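Local coordinates for rhamnose ABC transporter, rhamnose-binding protein (Actinomyces odontolyticus ATCC 17982, PDB 5BQ3), which probably binds a carbohydrate, perhaps rhamnose, as the extracytoplasmic solute-binding component of an ABC transporter, at residues A[27-32]-A[84-89]; A[102-107]-A[121-126]; A[43-48]-A[272-277]; A[31-36]-A[62-67]; A[72-77]-A[89-94]. All blocks are in the same frame, centred on the assembly; numbering follows the deposited sequence.

Contact 1: residues A[27-32]-A[84-89]; sequences SQSITF and AGTNVL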
# COMPACT_ATOMS: atom_id res chain seq x y z
N SER A 27 4.99 23.45 -19.80
CA SER A 27 3.90 24.42 -19.75
C SER A 27 2.62 23.84 -19.10
O SER A 27 1.67 24.58 -18.85
CB SER A 27 3.57 24.89 -21.17
OG SER A 27 3.19 23.81 -22.00
N GLN A 28 2.62 22.52 -18.83
CA GLN A 28 1.48 21.80 -18.27
C GLN A 28 1.47 21.81 -16.73
O GLN A 28 2.52 22.00 -16.11
CB GLN A 28 1.46 20.35 -18.79
CG GLN A 28 1.55 20.22 -20.32
CD GLN A 28 0.24 20.49 -21.02
OE1 GLN A 28 -0.09 21.62 -21.36
NE2 GLN A 28 -0.52 19.43 -21.26
N SER A 29 0.28 21.60 -16.13
CA SER A 29 0.06 21.59 -14.68
C SER A 29 -0.34 20.20 -14.15
O SER A 29 -1.06 19.46 -14.83
CB SER A 29 -1.01 22.61 -14.30
OG SER A 29 -2.23 22.38 -14.98
N ILE A 30 0.12 19.87 -12.93
CA ILE A 30 -0.17 18.61 -12.24
C ILE A 30 -0.78 18.90 -10.86
O ILE A 30 -0.32 19.82 -10.17
CB ILE A 30 1.08 17.67 -12.17
CG1 ILE A 30 0.71 16.24 -11.71
CG2 ILE A 30 2.24 18.28 -11.33
CD1 ILE A 30 1.74 15.16 -12.00
N THR A 31 -1.81 18.14 -10.47
CA THR A 31 -2.48 18.28 -9.18
C THR A 31 -2.66 16.91 -8.53
O THR A 31 -3.13 15.97 -9.18
CB THR A 31 -3.80 19.06 -9.31
OG1 THR A 31 -3.52 20.36 -9.84
CG2 THR A 31 -4.51 19.23 -7.97
N PHE A 32 -2.28 16.81 -7.25
CA PHE A 32 -2.37 15.61 -6.42
C PHE A 32 -3.51 15.77 -5.42
O PHE A 32 -3.51 16.73 -4.65
CB PHE A 32 -1.03 15.33 -5.71
CG PHE A 32 0.18 15.22 -6.61
CD1 PHE A 32 0.90 16.35 -6.97
CD2 PHE A 32 0.59 13.99 -7.10
CE1 PHE A 32 2.00 16.25 -7.83
CE2 PHE A 32 1.69 13.89 -7.94
CZ PHE A 32 2.39 15.02 -8.31
N ALA A 84 -10.10 24.98 -13.65
CA ALA A 84 -8.79 25.63 -13.67
C ALA A 84 -7.95 25.19 -14.89
O ALA A 84 -6.93 25.80 -15.19
CB ALA A 84 -8.04 25.32 -12.38
N GLY A 85 -8.39 24.13 -15.56
CA GLY A 85 -7.73 23.58 -16.73
C GLY A 85 -6.47 22.80 -16.42
O GLY A 85 -5.46 22.97 -17.11
N THR A 86 -6.52 21.95 -15.37
CA THR A 86 -5.39 21.10 -14.95
C THR A 86 -5.20 20.01 -16.00
O THR A 86 -6.19 19.43 -16.48
CB THR A 86 -5.63 20.56 -13.53
OG1 THR A 86 -5.88 21.65 -12.65
CG2 THR A 86 -4.46 19.74 -13.01
N ASN A 87 -3.94 19.75 -16.39
CA ASN A 87 -3.60 18.78 -17.42
C ASN A 87 -3.46 17.36 -16.87
O ASN A 87 -3.90 16.42 -17.54
CB ASN A 87 -2.32 19.20 -18.13
CG ASN A 87 -2.41 20.57 -18.75
OD1 ASN A 87 -1.91 21.56 -18.20
ND2 ASN A 87 -3.09 20.67 -19.89
N VAL A 88 -2.83 17.20 -15.69
CA VAL A 88 -2.63 15.88 -15.07
C VAL A 88 -3.26 15.88 -13.67
O VAL A 88 -2.97 16.75 -12.86
CB VAL A 88 -1.13 15.46 -15.01
CG1 VAL A 88 -0.97 14.06 -14.42
CG2 VAL A 88 -0.46 15.55 -16.38
N LEU A 89 -4.11 14.87 -13.40
CA LEU A 89 -4.76 14.71 -12.11
C LEU A 89 -4.40 13.37 -11.49
O LEU A 89 -4.68 12.32 -12.07
CB LEU A 89 -6.29 14.86 -12.25
CG LEU A 89 -7.01 15.33 -10.99
CD1 LEU A 89 -7.06 16.85 -10.94
CD2 LEU A 89 -8.41 14.77 -10.94
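I30 and V88 form a parallel bridge with their CA atoms 4.6 Å apart, and T31 pairs with L89 one step on. S29 O receives V88 N at 3.0 Å, while V88 O receives T31 N at the same distance of 3.0 Å. Just before this pairing a side chain does the work of a main chain. The carboxamide oxygen of N87, OD1, accepts S29 N at 3.0 Å in a nearly straight bond (164°), the donor tilted somewhat from the carbonyl plane. CG of N87 stands beside its own backbone N (chi1 -58°), which brings the amide across to 27-32. S29 OG adds a weak bond to the same OD1. The amide of Q28 lies against that of N87, Q28 CD being 3.5 Å from N87 CG and the planes 32° apart. Q28 NE2 itself bonds to D286. On the face carrying I30 and V88 the two side chains run side by side, with I30 CD1 3.8 Å from V88 CG1. The other face carries T31, whose OG1 bonds to E81 and also meets the methyl CG2 of T86; T86 OG1 in turn bonds to E81 O. Strand 29-33 has 88-91 on one flank and 60-63 on the other, the 2-1-3 strand order of the Rossmann-like domain in type I periplasmic binding proteins.

Contact 2: residues A[102-107]-A[121-126]; sequences ALQDAR and AADCRD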
# COMPACT_ATOMS: atom_id res chain seq x y z
N ALA A 102 -17.10 12.57 -11.82
CA ALA A 102 -16.25 13.77 -11.80
C ALA A 102 -14.94 13.52 -12.56
O ALA A 102 -14.48 14.42 -13.27
CB ALA A 102 -15.97 14.19 -10.37
N LEU A 103 -14.37 12.31 -12.42
CA LEU A 103 -13.13 11.91 -13.10
C LEU A 103 -13.36 11.66 -14.59
O LEU A 103 -12.46 11.89 -15.39
CB LEU A 103 -12.51 10.66 -12.44
CG LEU A 103 -11.96 10.80 -11.02
CD1 LEU A 103 -11.51 9.45 -10.48
CD2 LEU A 103 -10.82 11.80 -10.94
N GLN A 104 -14.57 11.19 -14.97
CA GLN A 104 -14.94 10.94 -16.36
C GLN A 104 -15.14 12.27 -17.10
O GLN A 104 -14.85 12.35 -18.29
CB GLN A 104 -16.20 10.07 -16.44
CG GLN A 104 -15.91 8.58 -16.23
CD GLN A 104 -17.14 7.72 -16.23
OE1 GLN A 104 -18.15 8.04 -15.60
NE2 GLN A 104 -17.07 6.58 -16.89
N ASP A 105 -15.60 13.31 -16.37
CA ASP A 105 -15.78 14.67 -16.88
C ASP A 105 -14.42 15.34 -17.08
O ASP A 105 -14.29 16.23 -17.92
CB ASP A 105 -16.65 15.51 -15.94
CG ASP A 105 -18.15 15.26 -16.03
OD1 ASP A 105 -18.62 14.80 -17.10
OD2 ASP A 105 -18.86 15.59 -15.06
N ALA A 106 -13.40 14.90 -16.31
CA ALA A 106 -12.03 15.39 -16.42
C ALA A 106 -11.38 14.86 -17.69
O ALA A 106 -10.76 15.62 -18.43
CB ALA A 106 -11.23 14.98 -15.19
N ARG A 107 -11.58 13.55 -17.98
CA ARG A 107 -11.04 12.86 -19.16
C ARG A 107 -11.63 13.42 -20.46
O ARG A 107 -10.89 13.53 -21.44
CB ARG A 107 -11.29 11.35 -19.08
CG ARG A 107 -10.46 10.64 -18.01
CD ARG A 107 -10.72 9.15 -18.01
NE ARG A 107 -9.95 8.46 -19.04
CZ ARG A 107 -10.27 7.28 -19.56
NH1 ARG A 107 -11.37 6.64 -19.16
NH2 ARG A 107 -9.51 6.72 -20.49
N ALA A 121 -13.34 3.16 -10.51
CA ALA A 121 -13.80 2.11 -11.42
C ALA A 121 -12.91 2.15 -12.68
O ALA A 121 -12.23 3.15 -12.92
CB ALA A 121 -15.27 2.29 -11.77
N ALA A 122 -12.87 1.05 -13.46
CA ALA A 122 -12.02 0.91 -14.65
C ALA A 122 -12.22 2.01 -15.73
O ALA A 122 -11.27 2.28 -16.47
CB ALA A 122 -12.26 -0.45 -15.28
N ASP A 123 -13.42 2.62 -15.82
CA ASP A 123 -13.71 3.62 -16.86
C ASP A 123 -13.55 5.11 -16.42
O ASP A 123 -13.90 5.99 -17.21
CB ASP A 123 -15.13 3.39 -17.44
CG ASP A 123 -16.29 3.30 -16.44
OD1 ASP A 123 -16.05 3.42 -15.22
OD2 ASP A 123 -17.44 3.08 -16.89
N CYS A 124 -13.00 5.39 -15.22
CA CYS A 124 -12.84 6.78 -14.76
C CYS A 124 -11.37 7.24 -14.76
O CYS A 124 -11.11 8.38 -14.37
CB CYS A 124 -13.47 7.01 -13.39
SG CYS A 124 -14.38 5.60 -12.72
N ARG A 125 -10.43 6.38 -15.17
CA ARG A 125 -9.02 6.77 -15.17
C ARG A 125 -8.27 6.20 -16.37
O ARG A 125 -8.69 5.20 -16.97
CB ARG A 125 -8.33 6.36 -13.84
CG ARG A 125 -7.88 4.91 -13.70
CD ARG A 125 -9.02 3.94 -13.51
NE ARG A 125 -8.54 2.64 -13.03
CZ ARG A 125 -8.10 1.66 -13.80
NH1 ARG A 125 -8.08 1.81 -15.13
NH2 ARG A 125 -7.68 0.52 -13.27
N ASP A 126 -7.16 6.85 -16.73
CA ASP A 126 -6.30 6.48 -17.84
C ASP A 126 -5.28 5.43 -17.41
O ASP A 126 -4.84 4.64 -18.25
CB ASP A 126 -5.58 7.73 -18.40
CG ASP A 126 -6.51 8.76 -19.01
OD1 ASP A 126 -7.00 8.52 -20.13
OD2 ASP A 126 -6.72 9.81 -18.38
O HOH W 1 -10.52 3.68 -18.79
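R107 and D126 make the salt bridge of this contact: OD1 of D126 takes NH2 of R107 at 3.1 Å and, more weakly, its NE. The two groups are not laid edge to edge in one plane. Guanidinium and carboxylate stand 84° apart; OD1 lies near the plane of the arginine, while the arginine approaches from above the plane of the acid. The bend of the R107 chain at chi3 (82°) brings the guanidinium to D126 and D123 O, and V113 N holds the second oxygen of D126.

Apart from the salt bridge, D123 O is a shared acceptor. Q104 NE2 reaches it at 3.2 Å from well above the carbonyl plane, and R107 NH1 adds a weak bond from the edge of the guanidinium. A water donates to A122 O, at 2.8 Å from its oxygen, and to R125 O, and weakly accepts from R107 NH1, tying the arginine to two further loop carbonyls.

Packing supplies the rest. R125 O sits over the centre of one guanidinium face of R107, 3.6 Å above its plane. L103 CB touches C124 CB at 3.9 Å, and CG of Q104 lies beside the same cysteine.

C124 also carries the disulfide to C100, a covalent link between the loop and the first turn of helix 100-109. That helix packs through L103 and A106 on helix 75-83 and through L103 and R107 on V113 of strand 112-116; the loop of 121-126, which includes the turn A121 to C124, then leads into strand 127-130.

Contact 3: residues A[43-48]-A[272-277]; sequences DVMLGG and AQLGYV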
# COMPACT_ATOMS: atom_id res chain seq x y z
N ASP A 43 1.01 12.14 3.27
CA ASP A 43 1.87 13.30 2.99
C ASP A 43 3.25 12.87 2.46
O ASP A 43 3.88 13.64 1.72
CB ASP A 43 2.02 14.19 4.24
CG ASP A 43 0.81 15.07 4.55
OD1 ASP A 43 -0.22 14.96 3.84
OD2 ASP A 43 0.90 15.88 5.50
N VAL A 44 3.72 11.66 2.82
CA VAL A 44 4.99 11.08 2.35
C VAL A 44 4.83 10.73 0.86
O VAL A 44 5.73 10.99 0.06
CB VAL A 44 5.44 9.86 3.21
CG1 VAL A 44 6.70 9.21 2.65
CG2 VAL A 44 5.65 10.26 4.66
N MSE A 45 3.65 10.18 0.49
CA MSE A 45 3.25 9.82 -0.87
C MSE A 45 3.15 11.09 -1.73
O MSE A 45 3.65 11.09 -2.86
CB MSE A 45 1.91 9.05 -0.84
CG MSE A 45 1.33 8.71 -2.21
SE MSE A 45 -0.55 8.13 -2.14
CE MSE A 45 -1.38 9.77 -1.46
N LEU A 46 2.54 12.17 -1.19
CA LEU A 46 2.40 13.47 -1.87
C LEU A 46 3.78 14.12 -2.08
O LEU A 46 4.03 14.67 -3.15
CB LEU A 46 1.48 14.43 -1.09
CG LEU A 46 0.01 14.03 -0.93
CD1 LEU A 46 -0.62 14.77 0.23
CD2 LEU A 46 -0.78 14.27 -2.20
N GLY A 47 4.64 14.02 -1.06
CA GLY A 47 6.00 14.54 -1.07
C GLY A 47 6.86 13.96 -2.18
O GLY A 47 7.63 14.68 -2.81
N GLY A 48 6.69 12.66 -2.42
CA GLY A 48 7.38 11.92 -3.48
C GLY A 48 6.88 12.31 -4.86
O GLY A 48 7.64 12.32 -5.83
N ALA A 272 6.33 7.18 -0.76
CA ALA A 272 7.02 8.19 -1.57
C ALA A 272 7.28 7.69 -3.00
O ALA A 272 7.22 8.48 -3.94
CB ALA A 272 8.33 8.58 -0.91
N GLN A 273 7.57 6.38 -3.15
CA GLN A 273 7.82 5.73 -4.44
C GLN A 273 6.54 5.68 -5.28
O GLN A 273 6.61 5.78 -6.51
CB GLN A 273 8.36 4.31 -4.24
CG GLN A 273 9.78 4.24 -3.68
CD GLN A 273 10.30 2.82 -3.59
OE1 GLN A 273 9.60 1.89 -3.17
NE2 GLN A 273 11.56 2.64 -3.94
N LEU A 274 5.37 5.51 -4.63
CA LEU A 274 4.06 5.45 -5.28
C LEU A 274 3.71 6.79 -5.94
O LEU A 274 3.29 6.79 -7.10
CB LEU A 274 2.98 5.03 -4.26
CG LEU A 274 1.53 5.02 -4.74
CD1 LEU A 274 1.25 3.80 -5.60
CD2 LEU A 274 0.59 5.05 -3.58
N GLY A 275 3.91 7.89 -5.22
CA GLY A 275 3.68 9.24 -5.73
C GLY A 275 4.65 9.60 -6.83
O GLY A 275 4.27 10.29 -7.79
N TYR A 276 5.90 9.11 -6.72
CA TYR A 276 7.00 9.31 -7.67
C TYR A 276 6.65 8.69 -9.03
O TYR A 276 6.71 9.40 -10.04
CB TYR A 276 8.30 8.70 -7.11
CG TYR A 276 9.56 9.11 -7.84
CD1 TYR A 276 10.29 10.23 -7.44
CD2 TYR A 276 10.05 8.36 -8.90
CE1 TYR A 276 11.45 10.61 -8.10
CE2 TYR A 276 11.21 8.73 -9.57
CZ TYR A 276 11.91 9.86 -9.17
OH TYR A 276 13.06 10.22 -9.84
N VAL A 277 6.26 7.40 -9.06
CA VAL A 277 5.88 6.65 -10.27
C VAL A 277 4.63 7.28 -10.91
O VAL A 277 4.60 7.44 -12.13
CB VAL A 277 5.68 5.13 -9.97
CG1 VAL A 277 5.11 4.37 -11.17
CG2 VAL A 277 6.99 4.48 -9.52
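The carbonyl oxygen of M45 receives G275 CA at 3.4 Å, in a CA-H...O contact nearly straight at the hydrogen (165°). This is close helix-helix packing through glycines: helices 40-56 and 271-287 run roughly parallel, crossing at -38°, and their local axes approach to 6.4 Å. G275 and G48 have no side chain to hold the two backbones apart, so carbonyls rest directly on CA atoms. The exchange is reciprocal. V44 O and M45 O face CA atoms of A272 and G275, while A272 O receives G48 CA at 3.5 Å, and G48 O meets Y276 CA. Such contacts are individually weak, yet four of them follow one another along the interface.

Side chains close the two flanks. On one, V44 CG1 touches the A272 methyl at 4.0 Å. Y276 CB and CD1 lie close to G48 O, and the phenol OH bonds beyond to E55 and N302. On the other flank selenomethionine M45 and L274 lie side by side, pointing the same way onto F116 of strand 112-116. CG of M45 is anti to its backbone N (chi1 175°), which carries the chain across until its SE atom meets L274 CD2 at 3.6 Å.

Contact 4: residues A[31-36]-A[62-67]; sequences TFIPKQ and NVVGPL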
# COMPACT_ATOMS: atom_id res chain seq x y z
N THR A 31 -1.81 18.14 -10.47
CA THR A 31 -2.48 18.28 -9.18
C THR A 31 -2.66 16.91 -8.53
O THR A 31 -3.13 15.97 -9.18
CB THR A 31 -3.80 19.06 -9.31
OG1 THR A 31 -3.52 20.36 -9.84
CG2 THR A 31 -4.51 19.23 -7.97
N PHE A 32 -2.28 16.81 -7.25
CA PHE A 32 -2.37 15.61 -6.42
C PHE A 32 -3.51 15.77 -5.42
O PHE A 32 -3.51 16.73 -4.65
CB PHE A 32 -1.03 15.33 -5.71
CG PHE A 32 0.18 15.22 -6.61
CD1 PHE A 32 0.90 16.35 -6.97
CD2 PHE A 32 0.59 13.99 -7.10
CE1 PHE A 32 2.00 16.25 -7.83
CE2 PHE A 32 1.69 13.89 -7.94
CZ PHE A 32 2.39 15.02 -8.31
N ILE A 33 -4.50 14.86 -5.46
CA ILE A 33 -5.64 14.89 -4.56
C ILE A 33 -5.60 13.64 -3.65
O ILE A 33 -5.95 12.54 -4.10
CB ILE A 33 -7.02 15.06 -5.28
CG1 ILE A 33 -7.03 16.28 -6.22
CG2 ILE A 33 -8.17 15.15 -4.25
CD1 ILE A 33 -8.09 16.25 -7.31
N PRO A 34 -5.17 13.78 -2.37
CA PRO A 34 -5.17 12.61 -1.48
C PRO A 34 -6.58 12.33 -0.94
O PRO A 34 -7.50 13.12 -1.20
CB PRO A 34 -4.21 13.03 -0.36
CG PRO A 34 -4.35 14.52 -0.29
CD PRO A 34 -4.73 15.01 -1.67
N LYS A 35 -6.75 11.23 -0.19
CA LYS A 35 -8.02 10.84 0.43
C LYS A 35 -8.48 11.91 1.43
O LYS A 35 -9.66 12.23 1.51
CB LYS A 35 -7.87 9.49 1.15
CG LYS A 35 -7.90 8.28 0.25
CD LYS A 35 -7.83 7.00 1.07
CE LYS A 35 -8.06 5.78 0.23
NZ LYS A 35 -8.01 4.54 1.04
N GLN A 36 -7.51 12.46 2.18
CA GLN A 36 -7.67 13.45 3.23
C GLN A 36 -6.38 14.28 3.34
O GLN A 36 -5.30 13.74 3.11
CB GLN A 36 -7.97 12.70 4.55
CG GLN A 36 -8.25 13.55 5.78
CD GLN A 36 -8.54 12.71 6.99
OE1 GLN A 36 -9.67 12.64 7.48
NE2 GLN A 36 -7.52 12.05 7.52
N ASN A 62 0.41 21.39 -7.70
CA ASN A 62 -0.52 21.71 -6.61
C ASN A 62 -1.01 20.47 -5.87
O ASN A 62 -1.00 19.37 -6.42
CB ASN A 62 -1.72 22.50 -7.15
CG ASN A 62 -1.36 23.70 -7.99
OD1 ASN A 62 -1.44 23.68 -9.22
ND2 ASN A 62 -0.93 24.78 -7.33
N VAL A 63 -1.45 20.66 -4.62
CA VAL A 63 -2.02 19.63 -3.76
C VAL A 63 -3.31 20.20 -3.15
O VAL A 63 -3.25 21.14 -2.35
CB VAL A 63 -1.04 19.09 -2.68
CG1 VAL A 63 -1.73 18.12 -1.72
CG2 VAL A 63 0.18 18.41 -3.32
N VAL A 64 -4.47 19.67 -3.57
CA VAL A 64 -5.79 20.08 -3.08
C VAL A 64 -6.51 18.83 -2.56
O VAL A 64 -6.21 17.72 -2.99
CB VAL A 64 -6.65 20.86 -4.11
CG1 VAL A 64 -5.99 22.18 -4.51
CG2 VAL A 64 -7.00 20.03 -5.34
N GLY A 65 -7.46 19.01 -1.65
CA GLY A 65 -8.21 17.89 -1.11
C GLY A 65 -9.10 18.18 0.07
O GLY A 65 -9.05 19.28 0.64
N PRO A 66 -9.93 17.19 0.48
CA PRO A 66 -10.81 17.41 1.63
C PRO A 66 -10.10 17.25 2.97
O PRO A 66 -9.06 16.60 3.05
CB PRO A 66 -11.89 16.35 1.45
CG PRO A 66 -11.20 15.24 0.73
CD PRO A 66 -10.10 15.84 -0.09
N LEU A 67 -10.68 17.84 4.04
CA LEU A 67 -10.14 17.72 5.39
C LEU A 67 -10.63 16.42 6.04
O LEU A 67 -10.03 15.96 7.02
CB LEU A 67 -10.54 18.92 6.27
CG LEU A 67 -10.02 20.31 5.87
CD1 LEU A 67 -10.47 21.34 6.88
CD2 LEU A 67 -8.50 20.35 5.76
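V64 CG2 touches two side chains of the neighbouring strand, T31 CG2 at 3.7 Å and I33 CG1 at 3.9 Å. The V64 side chain crosses both at a slant. The T31 methyl faces V64 because CG2 is anti to the backbone N, while OG1, bonded to E81, lies near N62 CB. On the face carrying F32 and V63, F32 CB meets V63 CG2 at 4.1 Å, and the ring presents its edge, at CD1, to N62 O. That oxygen is also the acceptor for F32 N at 3.0 Å, in an almost straight bond (166°). V64 N returns a longer one to F32 O at 3.3 Å.

Past V64 the contact continues without regular pairing. P34 CD lies against V64 O, and the ring of P66 brings its CG to K35 O at 3.5 Å. The extended Q36 chain runs past L67 O with CG closest, while Q36 CA makes a CA-H...O contact to P66 O at 3.4 Å. P34 directly follows its strand, and P66 lies in the loop after the other. Strand 29-33, helix 40-56 and strand 60-63 form a beta-alpha-beta crossover, with L46 of the helix packed on F32, P34 and V63; the loops leave from the carboxyl ends of its parallel strands, the side on which Rossmann-like domains commonly place their binding sites.

Contact 5: residues A[72-77]-A[89-94]; sequences SSQVSF and LVIAAN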
# COMPACT_ATOMS: atom_id res chain seq x y z
N SER A 72 -17.73 10.89 -1.31
CA SER A 72 -17.86 11.95 -2.32
C SER A 72 -17.20 13.29 -1.90
O SER A 72 -17.52 14.33 -2.49
CB SER A 72 -19.33 12.19 -2.64
OG SER A 72 -19.96 11.10 -3.29
N SER A 73 -16.28 13.26 -0.92
CA SER A 73 -15.61 14.46 -0.40
C SER A 73 -14.62 15.10 -1.40
O SER A 73 -14.32 16.29 -1.28
CB SER A 73 -14.89 14.15 0.91
OG SER A 73 -13.88 13.16 0.74
N GLN A 74 -14.12 14.31 -2.38
CA GLN A 74 -13.15 14.74 -3.39
C GLN A 74 -13.80 15.31 -4.67
O GLN A 74 -13.11 15.99 -5.43
CB GLN A 74 -12.24 13.57 -3.77
CG GLN A 74 -11.40 13.02 -2.62
CD GLN A 74 -10.79 11.69 -2.95
OE1 GLN A 74 -11.48 10.70 -3.20
NE2 GLN A 74 -9.47 11.62 -2.90
N VAL A 75 -15.10 15.01 -4.91
CA VAL A 75 -15.89 15.40 -6.10
C VAL A 75 -15.81 16.92 -6.39
O VAL A 75 -15.61 17.30 -7.54
CB VAL A 75 -17.36 14.91 -5.98
CG1 VAL A 75 -18.21 15.37 -7.16
CG2 VAL A 75 -17.42 13.39 -5.85
N SER A 76 -15.97 17.77 -5.35
CA SER A 76 -15.91 19.23 -5.51
C SER A 76 -14.51 19.71 -5.92
O SER A 76 -14.40 20.67 -6.68
CB SER A 76 -16.35 19.93 -4.22
OG SER A 76 -15.52 19.59 -3.13
N PHE A 77 -13.46 19.02 -5.44
CA PHE A 77 -12.06 19.33 -5.74
C PHE A 77 -11.66 18.89 -7.15
O PHE A 77 -10.86 19.58 -7.78
CB PHE A 77 -11.12 18.71 -4.69
CG PHE A 77 -11.28 19.33 -3.32
CD1 PHE A 77 -10.60 20.49 -2.98
CD2 PHE A 77 -12.15 18.78 -2.39
CE1 PHE A 77 -10.77 21.08 -1.73
CE2 PHE A 77 -12.33 19.37 -1.13
CZ PHE A 77 -11.64 20.52 -0.81
N LEU A 89 -4.11 14.87 -13.40
CA LEU A 89 -4.76 14.71 -12.11
C LEU A 89 -4.40 13.37 -11.49
O LEU A 89 -4.68 12.32 -12.07
CB LEU A 89 -6.29 14.86 -12.25
CG LEU A 89 -7.01 15.33 -10.99
CD1 LEU A 89 -7.06 16.85 -10.94
CD2 LEU A 89 -8.41 14.77 -10.94
N VAL A 90 -3.73 13.40 -10.33
CA VAL A 90 -3.31 12.20 -9.59
C VAL A 90 -4.19 12.12 -8.33
O VAL A 90 -4.14 13.02 -7.50
CB VAL A 90 -1.79 12.19 -9.27
CG1 VAL A 90 -1.36 10.83 -8.74
CG2 VAL A 90 -0.96 12.55 -10.51
N ILE A 91 -5.04 11.07 -8.22
CA ILE A 91 -5.99 10.97 -7.11
C ILE A 91 -6.02 9.59 -6.42
O ILE A 91 -5.97 8.56 -7.08
CB ILE A 91 -7.41 11.40 -7.59
CG1 ILE A 91 -8.46 11.35 -6.45
CG2 ILE A 91 -7.88 10.60 -8.83
CD1 ILE A 91 -9.53 12.37 -6.53
N ALA A 92 -6.14 9.60 -5.08
CA ALA A 92 -6.34 8.42 -4.25
C ALA A 92 -7.82 8.39 -3.89
O ALA A 92 -8.25 9.10 -2.98
CB ALA A 92 -5.45 8.48 -3.01
N ALA A 93 -8.61 7.65 -4.69
CA ALA A 93 -10.07 7.56 -4.59
C ALA A 93 -10.57 7.05 -3.23
O ALA A 93 -10.15 5.98 -2.78
CB ALA A 93 -10.62 6.69 -5.70
N ASN A 94 -11.47 7.83 -2.59
CA ASN A 94 -12.09 7.48 -1.31
C ASN A 94 -13.11 6.36 -1.51
O ASN A 94 -13.26 5.49 -0.66
CB ASN A 94 -12.75 8.71 -0.69
CG ASN A 94 -11.85 9.53 0.20
OD1 ASN A 94 -11.13 9.00 1.06
ND2 ASN A 94 -11.92 10.84 0.06
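Q74 spends both ends of its carboxamide on the main chain of 89-94. NE2 donates to A92 O at 2.8 Å in an almost straight bond (167°), with the acceptor close to the plane of the amide although the donor stands well above the carbonyl plane of A92. OE1 accepts N94 N at 2.9 Å, a more bent bond (149°). Donor and acceptor belong to residues two apart, so the flat group reads a short run of backbone as a paired edge would, and the two bonds fix its rotation. Beyond CG the Q74 chain is extended, which lets it span the distance from the residues leading into helix 75-83. NE2 has a second acceptor in P34 O, just past the end of strand 29-33.

In this Rossmann-like domain the strand 88-91 has just ended, and Q74 fastens the loop that follows it to the residues leading into the preceding helix. The N94 amide crosses that of Q74 with planes 48° apart, and its ND2 bonds to K35 O. S73 OG lies 3.1 Å from N94 ND2 at an angle too poor for a bond; its stronger partner is S70 O.

I91 approaches Q74 from the opposite direction. Its CG1 is 3.7 Å from Q74 NE2, and CD1 lies 4.0 Å from Q74 CB. I33 and V99 also touch Q74, while I78 of the helix packs on I91.

Overall arrangement
Three contacts are built on one sheet. Contacts 1 and 4 share strand 29-33 and flank it with 88-91 and 60-63; contact 5 takes up 88-91 where contact 1 leaves it, about 14 Å away between centres. Contacts 1 and 5 are the buried ones. Chemistry follows place: main-chain bonds join the strands in 1 and 4, a side-chain amide binds loop backbone in 5, and the helix pair of contact 3, which packs through L46 on F32 of contacts 1 and 4, has CA-H...O contacts and apolar packing in place of hydrogen bonds. Contact 2, less buried than 1 and 5, relies on a salt bridge, water and a disulfide, yet L103 reaches L89 and I91 of the sheet.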